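Dihydrofolate reductase (PDB 3IA4) probably catalyses the NADPH-dependent reduction of 7,8-dihydrofolate to tetrahydrofolate, a key step of folate metabolism, and binds the antifolate methotrexate. Local coordinates at residues S4-L9 with E92-G97; L59-S64 with V85-V90; Q104-A109 with Y133-I138. All coordinates share one frame; numbering follows the deposited sequence.

Interaction 1: residues S4-L9 with E92-G97; sequences SMIAAL and ELMIIG. With MTX (methotrexate), chain F.
Ser4 meets the neighbouring strand with both backbone and side chain. Its N donates to Leu93 O (3.0 Å) and its O receives Ile95 N, the ladder expected where Ser4 pairs with Met94 in parallel register. Its hydroxyl lies beside its own backbone N (chi1 -63°), which brings OG within 2.7 Å of Glu92 OE2, where it donates to the anti lone pair of that oxygen. The carboxylate is buried and shared: OE2 is also hydrogen-bonded to Tyr113 OH and salt-bridged to Arg111, and OE1 is salt-bridged to Lys39, which would probably keep it ionised. Ser4 CB rests on Met94 SD at 3.8 Å.

Met5 is on the other face of the sheet, its side chain alongside that of Ile95 and pointing the same way, CG 3.9 Å from Ile95 CB. At Ile6 the ladder continues with N to Ile95 O. Chi1 of 177° leaves CG2 between the backbone N and carbonyl, from where it packs on Ile96 CG2 at 3.6 Å; CB meets the methyl CE of Met94.

Beyond Ile6 the strands part, and methotrexate NA4 bridges them, donating to Ile6 O (2.9 Å) and more weakly to Ile96 O (N-H...O 133°). Ala7 CA lies near MTX N3, and Ala8 N bonds the NADPH carboxamide oxygen. Two adjacent parallel strands diverging round the 4-amino group of the inhibitor are characteristic of the pteridine pocket in the dihydrofolate reductase fold.

Interaction 2: residues L59-S64 with V85-V90; sequences LNIVLS and VAAGDV. With NDP (NADPH dihydro-nicotinamide-adenine-dinucleotide phosphate), chain E.
Ser64 OG has two polar partners: it donates to O1X of the 2'-phosphate of NADPH at 2.7 Å and is hydrogen-bonded to the backbone N of Gln66. Chi1 of 169° sets the hydroxyl opposite its own backbone N, where it reaches the phosphate. One residue earlier, Leu63 lies along the adenine, CB 3.7 Å from N3A and CD2 3.8 Å from N1A, so the last residues of the segment serve the cofactor.

The contact between the two segments lies at the other end and is wholly apolar in its side chains. The tip of Ile61, CD1, reaches the last turn of the helix, touching Ala86 CB at 3.9 Å and Ala87 N at 3.8 Å; CG1 lies beside the backbone N (chi1 -61°) and the chain is stretched beyond it. Leu59 comes in alongside with CD2, 3.4 Å from Ala86 O. Both methyls therefore meet one short piece of helix, and the 130 Å² buried in all marks a modest interface. Just after it, Gly88 leaves helical geometry with positive phi (69°), and the chain turns away.

Around this contact, strand 60-63 is hydrogen-bonded to strand 41-44 through Ile61 and to strand 75-77 through Asn60 and Val62. Helix 80-87 packs across the side of the strand that carries Ile61 and Leu63, with Ala83 and Leu80 extending the line of contacts.

Interaction 3: residues Q104-A109 with Y133-I138; sequences QCLAAA and YNWQEI. With NDP (NADPH dihydro-nicotinamide-adenine-dinucleotide phosphate), chain E.
The Tyr133 ring receives Leu106 at its edge, CG lying in the ring plane 3.7 Å from Tyr133 CE1. The methyl CD2 of the same leucine approaches that atom obliquely, also at 3.7 Å, the two side chains running antiparallel to each other as they pass. Farther along the phenol, Ala107 CB touches Tyr133 OH at 3.6 Å. The ring has a cation-pi partner in Arg160. The indole of Trp135 is met obliquely as well: Leu106 CD1 stands 4.1 Å from CZ2, and Ala109 O is near CH2. Its NE1 bonds Tyr130 O.

Chi1 of -179° puts Leu106 CG opposite the backbone N, and the fork there gives CD2 to Tyr133 and CD1 to Trp135. In the dihydrofolate reductase fold this joins residues 106-109, around the C-terminal end of helix 99-105, to the chain leading into strand 135-143, an outermost strand of the central sheet, and to its first residue, Trp135. Ala108 N bonds Cys105 O and Ala109 N bonds Leu106 O, both at 3.0 Å. Met5 of strand 2-9 packs against Leu106 and Ala109.

At the helix end of the segment, Gln104 turns to the cofactor. Its amide pairs with the adenine of NADPH through two bonds: OE1 accepts a bond from N6A at 2.9 Å (N-H...O 162°), while NE2 donates to N7A at 3.0 Å (174°). NE2 also bonds Thr100 O, which helps fix the orientation of the amide.

Overall arrangement
Interaction 1 lies about 3 Å from the centre of the chain, in the middle of the mixed eight-stranded sheet; interactions 2 and 3 have centres about 13 and 11 Å from it and about 20 Å from each other. Along the chain, interaction 2 falls between the two strands of interaction 1, and interaction 3 follows. Helix 80-87 leads into strand 92-97, which leads into helix 99-105. Direct packing joins both outer contacts to the centre: Leu93 CD2 is 3.5 Å from Ala87 CB, and Met5 SD 3.7 Å from Cys105 CB. One NADPH spans all three, its nicotinamide end at interaction 1 beside methotrexate and its adenosine end between Ser64 and Gln104.

Interaction 1: residues S4-L9 with E92-G97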
loop_
_atom_site.group_PDB
_atom_site.type_symbol
_atom_site.label_atom_id
_atom_site.label_comp_id
_atom_site.label_asym_id
_atom_site.label_seq_id
_atom_site.Cartn_x
_atom_site.Cartn_y
_atom_site.Cartn_z
ATOM N N SER A 4 7.486 -5.126 3.606
ATOM C CA SER A 4 6.542 -5.416 2.510
ATOM C C SER A 4 5.848 -4.163 2.040
ATOM O O SER A 4 5.649 -3.278 2.843
ATOM C CB SER A 4 5.479 -6.419 3.006
ATOM O OG SER A 4 6.097 -7.650 3.346
ATOM N N MET A 5 5.451 -4.085 0.749
ATOM C CA MET A 5 4.639 -2.977 0.308
ATOM C C MET A 5 3.385 -3.594 -0.293
ATOM O O MET A 5 3.449 -4.687 -0.887
ATOM C CB MET A 5 5.374 -2.148 -0.795
ATOM C CG MET A 5 6.789 -1.821 -0.326
ATOM S SD MET A 5 7.534 -0.344 -1.108
ATOM C CE MET A 5 7.253 -0.644 -2.842
ATOM N N ILE A 6 2.276 -2.927 -0.129
ATOM C CA ILE A 6 0.968 -3.456 -0.604
ATOM C C ILE A 6 0.338 -2.336 -1.404
ATOM O O ILE A 6 0.302 -1.192 -0.951
ATOM C CB ILE A 6 0.033 -3.940 0.541
ATOM C CG1 ILE A 6 -1.291 -4.395 -0.093
ATOM C CG2 ILE A 6 -0.198 -2.810 1.568
ATOM C CD1 ILE A 6 -2.214 -5.264 0.885
ATOM N N ALA A 7 -0.149 -2.662 -2.608
ATOM C CA ALA A 7 -0.775 -1.655 -3.476
ATOM C C ALA A 7 -1.735 -2.301 -4.433
ATOM O O ALA A 7 -1.563 -3.490 -4.751
ATOM C CB ALA A 7 0.355 -0.975 -4.339
ATOM N N ALA A 8 -2.699 -1.519 -4.932
ATOM C CA ALA A 8 -3.598 -2.018 -5.984
ATOM C C ALA A 8 -3.305 -1.189 -7.266
ATOM O O ALA A 8 -3.371 0.041 -7.246
ATOM C CB ALA A 8 -5.053 -1.808 -5.576
ATOM N N LEU A 9 -2.953 -1.899 -8.328
ATOM C CA LEU A 9 -2.529 -1.247 -9.609
ATOM C C LEU A 9 -3.538 -1.512 -10.707
ATOM O O LEU A 9 -3.806 -2.669 -11.037
ATOM C CB LEU A 9 -1.225 -1.810 -10.124
ATOM C CG LEU A 9 0.131 -1.380 -9.466
ATOM C CD1 LEU A 9 0.094 -1.581 -7.926
ATOM C CD2 LEU A 9 1.267 -2.215 -10.166
ATOM N N GLU A 92 6.601 -8.326 10.305
ATOM C CA GLU A 92 6.444 -7.725 8.960
ATOM C C GLU A 92 5.837 -6.346 9.101
ATOM O O GLU A 92 4.846 -6.179 9.800
ATOM C CB GLU A 92 5.502 -8.617 8.172
ATOM C CG GLU A 92 5.332 -8.267 6.723
ATOM C CD GLU A 92 4.454 -9.257 6.017
ATOM O OE1 GLU A 92 3.631 -9.927 6.695
ATOM O OE2 GLU A 92 4.550 -9.402 4.785
ATOM N N LEU A 93 6.435 -5.383 8.397
ATOM C CA LEU A 93 5.992 -3.997 8.330
ATOM C C LEU A 93 5.290 -3.867 6.960
ATOM O O LEU A 93 5.804 -4.422 5.980
ATOM C CB LEU A 93 7.269 -3.165 8.391
ATOM C CG LEU A 93 7.437 -1.703 8.143
ATOM C CD1 LEU A 93 6.978 -1.401 6.711
ATOM C CD2 LEU A 93 6.605 -1.050 9.176
ATOM N N MET A 94 4.136 -3.181 6.867
ATOM C CA MET A 94 3.446 -3.022 5.553
ATOM C C MET A 94 3.460 -1.564 5.120
ATOM O O MET A 94 2.861 -0.732 5.787
ATOM C CB MET A 94 1.971 -3.478 5.610
ATOM C CG MET A 94 1.715 -4.880 6.122
ATOM S SD MET A 94 2.228 -6.171 4.943
ATOM C CE MET A 94 0.966 -5.959 3.706
ATOM N N ILE A 95 4.141 -1.255 4.001
ATOM C CA ILE A 95 4.089 0.091 3.404
ATOM C C ILE A 95 2.852 0.169 2.520
ATOM O O ILE A 95 2.702 -0.672 1.604
ATOM C CB ILE A 95 5.351 0.326 2.579
ATOM C CG1 ILE A 95 6.649 0.304 3.475
ATOM C CG2 ILE A 95 5.208 1.613 1.760
ATOM C CD1 ILE A 95 6.877 1.544 4.289
ATOM N N ILE A 96 1.955 1.104 2.802
ATOM C CA ILE A 96 0.627 1.059 2.159
ATOM C C ILE A 96 0.440 2.208 1.195
ATOM O O ILE A 96 -0.665 2.449 0.698
ATOM C CB ILE A 96 -0.560 1.038 3.142
ATOM C CG1 ILE A 96 -0.674 2.342 3.984
ATOM C CG2 ILE A 96 -0.394 -0.172 4.081
ATOM C CD1 ILE A 96 -2.065 2.569 4.482
ATOM N N GLY A 97 1.506 2.968 0.981
ATOM C CA GLY A 97 1.477 4.024 -0.039
ATOM C C GLY A 97 1.851 5.392 0.521
ATOM O O GLY A 97 2.091 5.519 1.712
HETATM N N1 MTX F . -5.535 -1.690 -1.764
HETATM C C2 MTX F . -4.344 -2.327 -1.774
HETATM N NA2 MTX F . -4.303 -3.548 -2.338
HETATM N N3 MTX F . -3.236 -1.752 -1.219
HETATM C C4 MTX F . -3.301 -0.521 -0.627
HETATM N NA4 MTX F . -2.201 0.002 -0.142
HETATM C C4A MTX F . -4.503 0.113 -0.580
HETATM N N5 MTX F . -4.593 1.330 0.055
HETATM C C6 MTX F . -5.805 1.971 0.085
HETATM C C7 MTX F . -6.963 1.423 -0.464
HETATM N N8 MTX F . -6.873 0.169 -1.084
HETATM C C8A MTX F . -5.633 -0.459 -1.136
HETATM C C9 MTX F . -5.844 3.332 0.769
HETATM N N10 MTX F . -7.202 3.819 1.015
HETATM C CM MTX F . -7.617 5.029 0.265
HETATM C C11 MTX F . -9.761 1.990 3.807
HETATM C C12 MTX F . -10.199 3.085 3.072
HETATM C C13 MTX F . -9.361 3.700 2.165
HETATM C C14 MTX F . -8.076 3.195 1.962
HETATM C C15 MTX F . -7.675 2.081 2.696
HETATM C C16 MTX F . -8.456 1.517 3.667
HETATM C C MTX F . -10.625 1.259 4.742
HETATM O O MTX F . -11.699 1.874 5.366
HETATM N N MTX F . -10.340 -0.031 4.907
HETATM C CA MTX F . -10.967 -0.877 5.881
HETATM C CT MTX F . -9.899 -1.586 6.684
HETATM O O1 MTX F . -8.782 -1.837 6.140
HETATM O O2 MTX F . -10.152 -1.943 7.862
HETATM C CB MTX F . -11.838 -1.960 5.232
HETATM C CG MTX F . -12.987 -1.349 4.431
HETATM C CD MTX F . -14.042 -0.635 5.282
HETATM O OE1 MTX F . -15.066 -0.113 4.750
HETATM O OE2 MTX F . -13.927 -0.542 6.522
#

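Interaction 2: residues L59-S64 with V85-V90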
loop_
_atom_site.group_PDB
_atom_site.type_symbol
_atom_site.label_atom_id
_atom_site.label_comp_id
_atom_site.label_asym_id
_atom_site.label_seq_id
_atom_site.Cartn_x
_atom_site.Cartn_y
_atom_site.Cartn_z
ATOM N N LEU A 59 -1.061 -0.583 13.925
ATOM C CA LEU A 59 -0.299 0.606 14.315
ATOM C C LEU A 59 -0.200 1.484 13.073
ATOM O O LEU A 59 0.397 1.043 12.098
ATOM C CB LEU A 59 1.119 0.208 14.778
ATOM C CG LEU A 59 2.074 1.368 15.071
ATOM C CD1 LEU A 59 1.459 2.402 16.019
ATOM C CD2 LEU A 59 3.495 0.857 15.564
ATOM N N ASN A 60 -0.811 2.670 13.106
ATOM C CA ASN A 60 -0.789 3.540 11.913
ATOM C C ASN A 60 0.407 4.493 12.043
ATOM O O ASN A 60 0.417 5.331 12.919
ATOM C CB ASN A 60 -2.078 4.396 11.784
ATOM C CG ASN A 60 -3.311 3.596 11.346
ATOM O OD1 ASN A 60 -4.051 4.044 10.486
ATOM N ND2 ASN A 60 -3.581 2.460 11.986
ATOM N N ILE A 61 1.390 4.426 11.121
ATOM C CA ILE A 61 2.567 5.309 11.173
ATOM C C ILE A 61 2.465 6.207 9.952
ATOM O O ILE A 61 2.300 5.684 8.865
ATOM C CB ILE A 61 3.866 4.456 11.141
ATOM C CG1 ILE A 61 3.912 3.530 12.360
ATOM C CG2 ILE A 61 5.146 5.344 10.993
ATOM C CD1 ILE A 61 4.965 2.428 12.258
ATOM N N VAL A 62 2.533 7.533 10.147
ATOM C CA VAL A 62 2.323 8.445 9.022
ATOM C C VAL A 62 3.575 9.296 8.845
ATOM O O VAL A 62 4.067 9.896 9.802
ATOM C CB VAL A 62 1.107 9.327 9.236
ATOM C CG1 VAL A 62 0.957 10.362 8.077
ATOM C CG2 VAL A 62 -0.107 8.454 9.327
ATOM N N LEU A 63 4.102 9.372 7.603
ATOM C CA LEU A 63 5.279 10.195 7.352
ATOM C C LEU A 63 4.941 11.650 7.049
ATOM O O LEU A 63 4.186 11.954 6.101
ATOM C CB LEU A 63 6.043 9.585 6.147
ATOM C CG LEU A 63 6.798 8.343 6.643
ATOM C CD1 LEU A 63 6.839 7.237 5.616
ATOM C CD2 LEU A 63 8.213 8.771 7.041
ATOM N N SER A 64 5.486 12.578 7.827
ATOM C CA SER A 64 5.411 13.968 7.412
ATOM C C SER A 64 6.590 14.764 7.971
ATOM O O SER A 64 7.044 14.462 9.072
ATOM C CB SER A 64 4.119 14.607 7.927
ATOM O OG SER A 64 4.130 16.029 7.748
ATOM N N VAL A 85 11.885 2.373 13.350
ATOM C CA VAL A 85 11.967 2.333 14.821
ATOM C C VAL A 85 10.594 2.200 15.515
ATOM O O VAL A 85 10.435 1.416 16.449
ATOM C CB VAL A 85 12.749 3.550 15.401
ATOM C CG1 VAL A 85 12.712 3.517 16.894
ATOM C CG2 VAL A 85 14.183 3.540 14.889
ATOM N N ALA A 86 9.594 2.938 15.037
ATOM C CA ALA A 86 8.233 2.875 15.609
ATOM C C ALA A 86 7.595 1.484 15.417
ATOM O O ALA A 86 6.851 0.955 16.282
ATOM C CB ALA A 86 7.375 3.936 14.950
ATOM N N ALA A 87 7.854 0.901 14.259
ATOM C CA ALA A 87 7.401 -0.458 13.902
ATOM C C ALA A 87 7.939 -1.582 14.829
ATOM O O ALA A 87 7.364 -2.679 14.928
ATOM C CB ALA A 87 7.751 -0.764 12.437
ATOM N N GLY A 88 9.086 -1.340 15.440
ATOM C CA GLY A 88 9.593 -2.256 16.451
ATOM C C GLY A 88 10.043 -3.614 15.889
ATOM O O GLY A 88 10.289 -3.746 14.689
ATOM N N ASP A 89 10.132 -4.647 16.724
ATOM C CA ASP A 89 10.691 -5.908 16.223
ATOM C C ASP A 89 9.651 -6.832 15.660
ATOM O O ASP A 89 9.663 -7.989 16.002
ATOM C CB ASP A 89 11.389 -6.675 17.367
ATOM C CG ASP A 89 12.830 -6.267 17.555
ATOM O OD1 ASP A 89 13.674 -6.598 16.658
ATOM O OD2 ASP A 89 13.113 -5.637 18.615
ATOM N N VAL A 90 8.708 -6.350 14.852
ATOM C CA VAL A 90 7.646 -7.213 14.381
ATOM C C VAL A 90 8.029 -8.149 13.247
ATOM O O VAL A 90 9.102 -8.043 12.657
ATOM C CB VAL A 90 6.429 -6.339 13.895
ATOM C CG1 VAL A 90 5.802 -5.612 15.077
ATOM C CG2 VAL A 90 6.876 -5.362 12.859
HETATM P PA NDP E . 2.008 9.985 -0.227
HETATM O O1A NDP E . 3.224 9.152 -0.541
HETATM O O2A NDP E . 0.773 9.372 0.356
HETATM O O5B NDP E . 2.373 11.267 0.721
HETATM C C5B NDP E . 3.537 12.055 0.393
HETATM C C4B NDP E . 3.741 12.993 1.577
HETATM O O4B NDP E . 4.394 12.223 2.596
HETATM C C3B NDP E . 4.810 14.067 1.258
HETATM O O3B NDP E . 4.211 15.165 0.577
HETATM C C2B NDP E . 5.395 14.405 2.620
HETATM O O2B NDP E . 4.430 15.053 3.456
HETATM C C1B NDP E . 5.473 13.002 3.189
HETATM N N9A NDP E . 6.773 12.336 2.957
HETATM C C8A NDP E . 7.112 11.644 1.858
HETATM N N7A NDP E . 8.329 11.079 2.000
HETATM C C5A NDP E . 8.771 11.410 3.245
HETATM C C6A NDP E . 9.949 11.128 4.078
HETATM N N6A NDP E . 11.015 10.391 3.625
HETATM N N1A NDP E . 9.930 11.683 5.338
HETATM C C2A NDP E . 8.936 12.393 5.858
HETATM N N3A NDP E . 7.846 12.678 5.149
HETATM C C4A NDP E . 7.728 12.207 3.863
HETATM O O3 NDP E . 1.568 10.852 -1.521
HETATM P PN NDP E . 1.361 10.591 -3.095
HETATM O O1N NDP E . 2.649 10.136 -3.674
HETATM O O2N NDP E . 0.692 11.791 -3.660
HETATM O O5D NDP E . 0.417 9.318 -3.136
HETATM C C5D NDP E . -0.962 9.487 -2.841
HETATM C C4D NDP E . -1.799 8.889 -3.966
HETATM O O4D NDP E . -1.679 7.418 -3.951
HETATM C C3D NDP E . -3.304 9.178 -3.852
HETATM O O3D NDP E . -3.842 9.349 -5.177
HETATM C C2D NDP E . -3.887 7.890 -3.268
HETATM O O2D NDP E . -5.284 7.673 -3.587
HETATM C C1D NDP E . -3.013 6.872 -3.946
HETATM N N1N NDP E . -2.890 5.590 -3.261
HETATM C C2N NDP E . -3.179 4.487 -3.954
HETATM C C3N NDP E . -2.968 3.254 -3.390
HETATM C C7N NDP E . -3.320 2.041 -4.194
HETATM O O7N NDP E . -2.999 0.956 -3.756
HETATM N N7N NDP E . -3.859 2.129 -5.413
HETATM C C4N NDP E . -2.444 3.023 -1.981
HETATM C C5N NDP E . -2.113 4.310 -1.394
HETATM C C6N NDP E . -2.384 5.508 -2.010
HETATM P P2B NDP E . 4.758 16.490 4.136
HETATM O O1X NDP E . 3.695 16.608 5.139
HETATM O O2X NDP E . 6.170 16.358 4.593
HETATM O O3X NDP E . 4.727 17.473 2.998
#

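Interaction 3: residues Q104-A109 with Y133-I138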
loop_
_atom_site.group_PDB
_atom_site.type_symbol
_atom_site.label_atom_id
_atom_site.label_comp_id
_atom_site.label_asym_id
_atom_site.label_seq_id
_atom_site.Cartn_x
_atom_site.Cartn_y
_atom_site.Cartn_z
ATOM N N GLN A 104 10.480 5.454 -2.474
ATOM C CA GLN A 104 11.628 5.456 -1.563
ATOM C C GLN A 104 11.951 4.100 -0.937
ATOM O O GLN A 104 13.099 3.900 -0.564
ATOM C CB GLN A 104 11.408 6.437 -0.452
ATOM C CG GLN A 104 11.284 7.874 -0.953
ATOM C CD GLN A 104 10.805 8.785 0.156
ATOM O OE1 GLN A 104 11.575 9.198 1.008
ATOM N NE2 GLN A 104 9.555 9.149 0.109
ATOM N N CYS A 105 10.963 3.187 -0.845
ATOM C CA CYS A 105 11.117 1.924 -0.119
ATOM C C CYS A 105 11.260 0.713 -1.020
ATOM O O CYS A 105 11.577 -0.342 -0.560
ATOM C CB CYS A 105 9.929 1.662 0.856
ATOM S SG CYS A 105 9.844 2.949 2.119
ATOM N N LEU A 106 11.063 0.857 -2.334
ATOM C CA LEU A 106 11.164 -0.306 -3.234
ATOM C C LEU A 106 12.468 -1.075 -3.174
ATOM O O LEU A 106 12.471 -2.326 -3.103
ATOM C CB LEU A 106 10.842 0.112 -4.711
ATOM C CG LEU A 106 10.912 -1.078 -5.687
ATOM C CD1 LEU A 106 9.778 -2.117 -5.491
ATOM C CD2 LEU A 106 10.916 -0.560 -7.103
ATOM N N ALA A 107 13.588 -0.357 -3.135
ATOM C CA ALA A 107 14.864 -1.047 -3.188
ATOM C C ALA A 107 15.065 -1.892 -1.926
ATOM O O ALA A 107 15.829 -2.883 -1.936
ATOM C CB ALA A 107 16.011 -0.032 -3.390
ATOM N N ALA A 108 14.309 -1.560 -0.892
ATOM C CA ALA A 108 14.444 -2.229 0.396
ATOM C C ALA A 108 13.390 -3.306 0.645
ATOM O O ALA A 108 13.413 -3.982 1.708
ATOM C CB ALA A 108 14.374 -1.187 1.486
ATOM N N ALA A 109 12.435 -3.438 -0.290
ATOM C CA ALA A 109 11.279 -4.278 -0.027
ATOM C C ALA A 109 11.634 -5.734 -0.209
ATOM O O ALA A 109 12.304 -6.150 -1.180
ATOM C CB ALA A 109 10.106 -3.903 -0.937
ATOM N N TYR A 133 13.539 -5.107 -11.043
ATOM C CA TYR A 133 14.097 -6.167 -10.173
ATOM C C TYR A 133 13.478 -7.545 -10.499
ATOM O O TYR A 133 12.553 -7.663 -11.310
ATOM C CB TYR A 133 13.806 -5.820 -8.708
ATOM C CG TYR A 133 14.383 -4.510 -8.265
ATOM C CD1 TYR A 133 13.623 -3.616 -7.552
ATOM C CD2 TYR A 133 15.704 -4.172 -8.542
ATOM C CE1 TYR A 133 14.125 -2.411 -7.085
ATOM C CE2 TYR A 133 16.229 -2.951 -8.078
ATOM C CZ TYR A 133 15.423 -2.087 -7.345
ATOM O OH TYR A 133 15.941 -0.874 -6.883
ATOM N N ASN A 134 14.059 -8.575 -9.912
ATOM C CA ASN A 134 13.589 -9.947 -10.069
ATOM C C ASN A 134 12.783 -10.422 -8.855
ATOM O O ASN A 134 13.177 -10.149 -7.750
ATOM C CB ASN A 134 14.786 -10.915 -10.257
ATOM C CG ASN A 134 15.586 -10.608 -11.522
ATOM O OD1 ASN A 134 15.017 -10.334 -12.586
ATOM N ND2 ASN A 134 16.913 -10.687 -11.407
ATOM N N TRP A 135 11.729 -11.213 -9.093
ATOM C CA TRP A 135 10.718 -11.578 -8.046
ATOM C C TRP A 135 10.301 -13.009 -8.273
ATOM O O TRP A 135 10.371 -13.531 -9.402
ATOM C CB TRP A 135 9.435 -10.702 -8.147
ATOM C CG TRP A 135 9.747 -9.238 -8.069
ATOM C CD1 TRP A 135 10.047 -8.383 -9.149
ATOM C CD2 TRP A 135 9.874 -8.451 -6.876
ATOM N NE1 TRP A 135 10.313 -7.109 -8.651
ATOM C CE2 TRP A 135 10.219 -7.134 -7.272
ATOM C CE3 TRP A 135 9.735 -8.727 -5.501
ATOM C CZ2 TRP A 135 10.393 -6.108 -6.333
ATOM C CZ3 TRP A 135 9.895 -7.729 -4.580
ATOM C CH2 TRP A 135 10.237 -6.412 -4.995
ATOM N N GLN A 136 9.832 -13.648 -7.217
ATOM C CA GLN A 136 9.138 -14.903 -7.451
ATOM C C GLN A 136 7.804 -14.813 -6.743
ATOM O O GLN A 136 7.712 -14.267 -5.650
ATOM C CB GLN A 136 9.935 -16.074 -6.920
ATOM C CG GLN A 136 10.150 -16.050 -5.456
ATOM C CD GLN A 136 10.812 -17.350 -4.997
ATOM O OE1 GLN A 136 11.967 -17.359 -4.579
ATOM N NE2 GLN A 136 10.078 -18.450 -5.100
ATOM N N GLU A 137 6.782 -15.315 -7.397
ATOM C CA GLU A 137 5.437 -15.252 -6.804
ATOM C C GLU A 137 5.272 -16.351 -5.770
ATOM O O GLU A 137 5.624 -17.509 -6.058
ATOM C CB GLU A 137 4.400 -15.352 -7.911
ATOM C CG GLU A 137 2.988 -15.203 -7.404
ATOM C CD GLU A 137 1.991 -15.340 -8.515
ATOM O OE1 GLU A 137 1.879 -16.469 -9.070
ATOM O OE2 GLU A 137 1.305 -14.331 -8.836
ATOM N N ILE A 138 4.814 -16.025 -4.553
ATOM C CA ILE A 138 4.648 -17.073 -3.555
ATOM C C ILE A 138 3.198 -17.270 -3.092
ATOM O O ILE A 138 2.942 -18.192 -2.277
ATOM C CB ILE A 138 5.467 -16.835 -2.313
ATOM C CG1 ILE A 138 5.101 -15.488 -1.694
ATOM C CG2 ILE A 138 6.956 -16.896 -2.636
ATOM C CD1 ILE A 138 5.925 -15.179 -0.419
HETATM P PA NDP E . 2.008 9.985 -0.227
HETATM O O1A NDP E . 3.224 9.152 -0.541
HETATM O O2A NDP E . 0.773 9.372 0.356
HETATM O O5B NDP E . 2.373 11.267 0.721
HETATM C C5B NDP E . 3.537 12.055 0.393
HETATM C C4B NDP E . 3.741 12.993 1.577
HETATM O O4B NDP E . 4.394 12.223 2.596
HETATM C C3B NDP E . 4.810 14.067 1.258
HETATM O O3B NDP E . 4.211 15.165 0.577
HETATM C C2B NDP E . 5.395 14.405 2.620
HETATM O O2B NDP E . 4.430 15.053 3.456
HETATM C C1B NDP E . 5.473 13.002 3.189
HETATM N N9A NDP E . 6.773 12.336 2.957
HETATM C C8A NDP E . 7.112 11.644 1.858
HETATM N N7A NDP E . 8.329 11.079 2.000
HETATM C C5A NDP E . 8.771 11.410 3.245
HETATM C C6A NDP E . 9.949 11.128 4.078
HETATM N N6A NDP E . 11.015 10.391 3.625
HETATM N N1A NDP E . 9.930 11.683 5.338
HETATM C C2A NDP E . 8.936 12.393 5.858
HETATM N N3A NDP E . 7.846 12.678 5.149
HETATM C C4A NDP E . 7.728 12.207 3.863
HETATM O O3 NDP E . 1.568 10.852 -1.521
HETATM P PN NDP E . 1.361 10.591 -3.095
HETATM O O1N NDP E . 2.649 10.136 -3.674
HETATM O O2N NDP E . 0.692 11.791 -3.660
HETATM O O5D NDP E . 0.417 9.318 -3.136
HETATM C C5D NDP E . -0.962 9.487 -2.841
HETATM C C4D NDP E . -1.799 8.889 -3.966
HETATM O O4D NDP E . -1.679 7.418 -3.951
HETATM C C3D NDP E . -3.304 9.178 -3.852
HETATM O O3D NDP E . -3.842 9.349 -5.177
HETATM C C2D NDP E . -3.887 7.890 -3.268
HETATM O O2D NDP E . -5.284 7.673 -3.587
HETATM C C1D NDP E . -3.013 6.872 -3.946
HETATM N N1N NDP E . -2.890 5.590 -3.261
HETATM C C2N NDP E . -3.179 4.487 -3.954
HETATM C C3N NDP E . -2.968 3.254 -3.390
HETATM C C7N NDP E . -3.320 2.041 -4.194
HETATM O O7N NDP E . -2.999 0.956 -3.756
HETATM N N7N NDP E . -3.859 2.129 -5.413
HETATM C C4N NDP E . -2.444 3.023 -1.981
HETATM C C5N NDP E . -2.113 4.310 -1.394
HETATM C C6N NDP E . -2.384 5.508 -2.010
HETATM P P2B NDP E . 4.758 16.490 4.136
HETATM O O1X NDP E . 3.695 16.608 5.139
HETATM O O2X NDP E . 6.170 16.358 4.593
HETATM O O3X NDP E . 4.727 17.473 2.998
#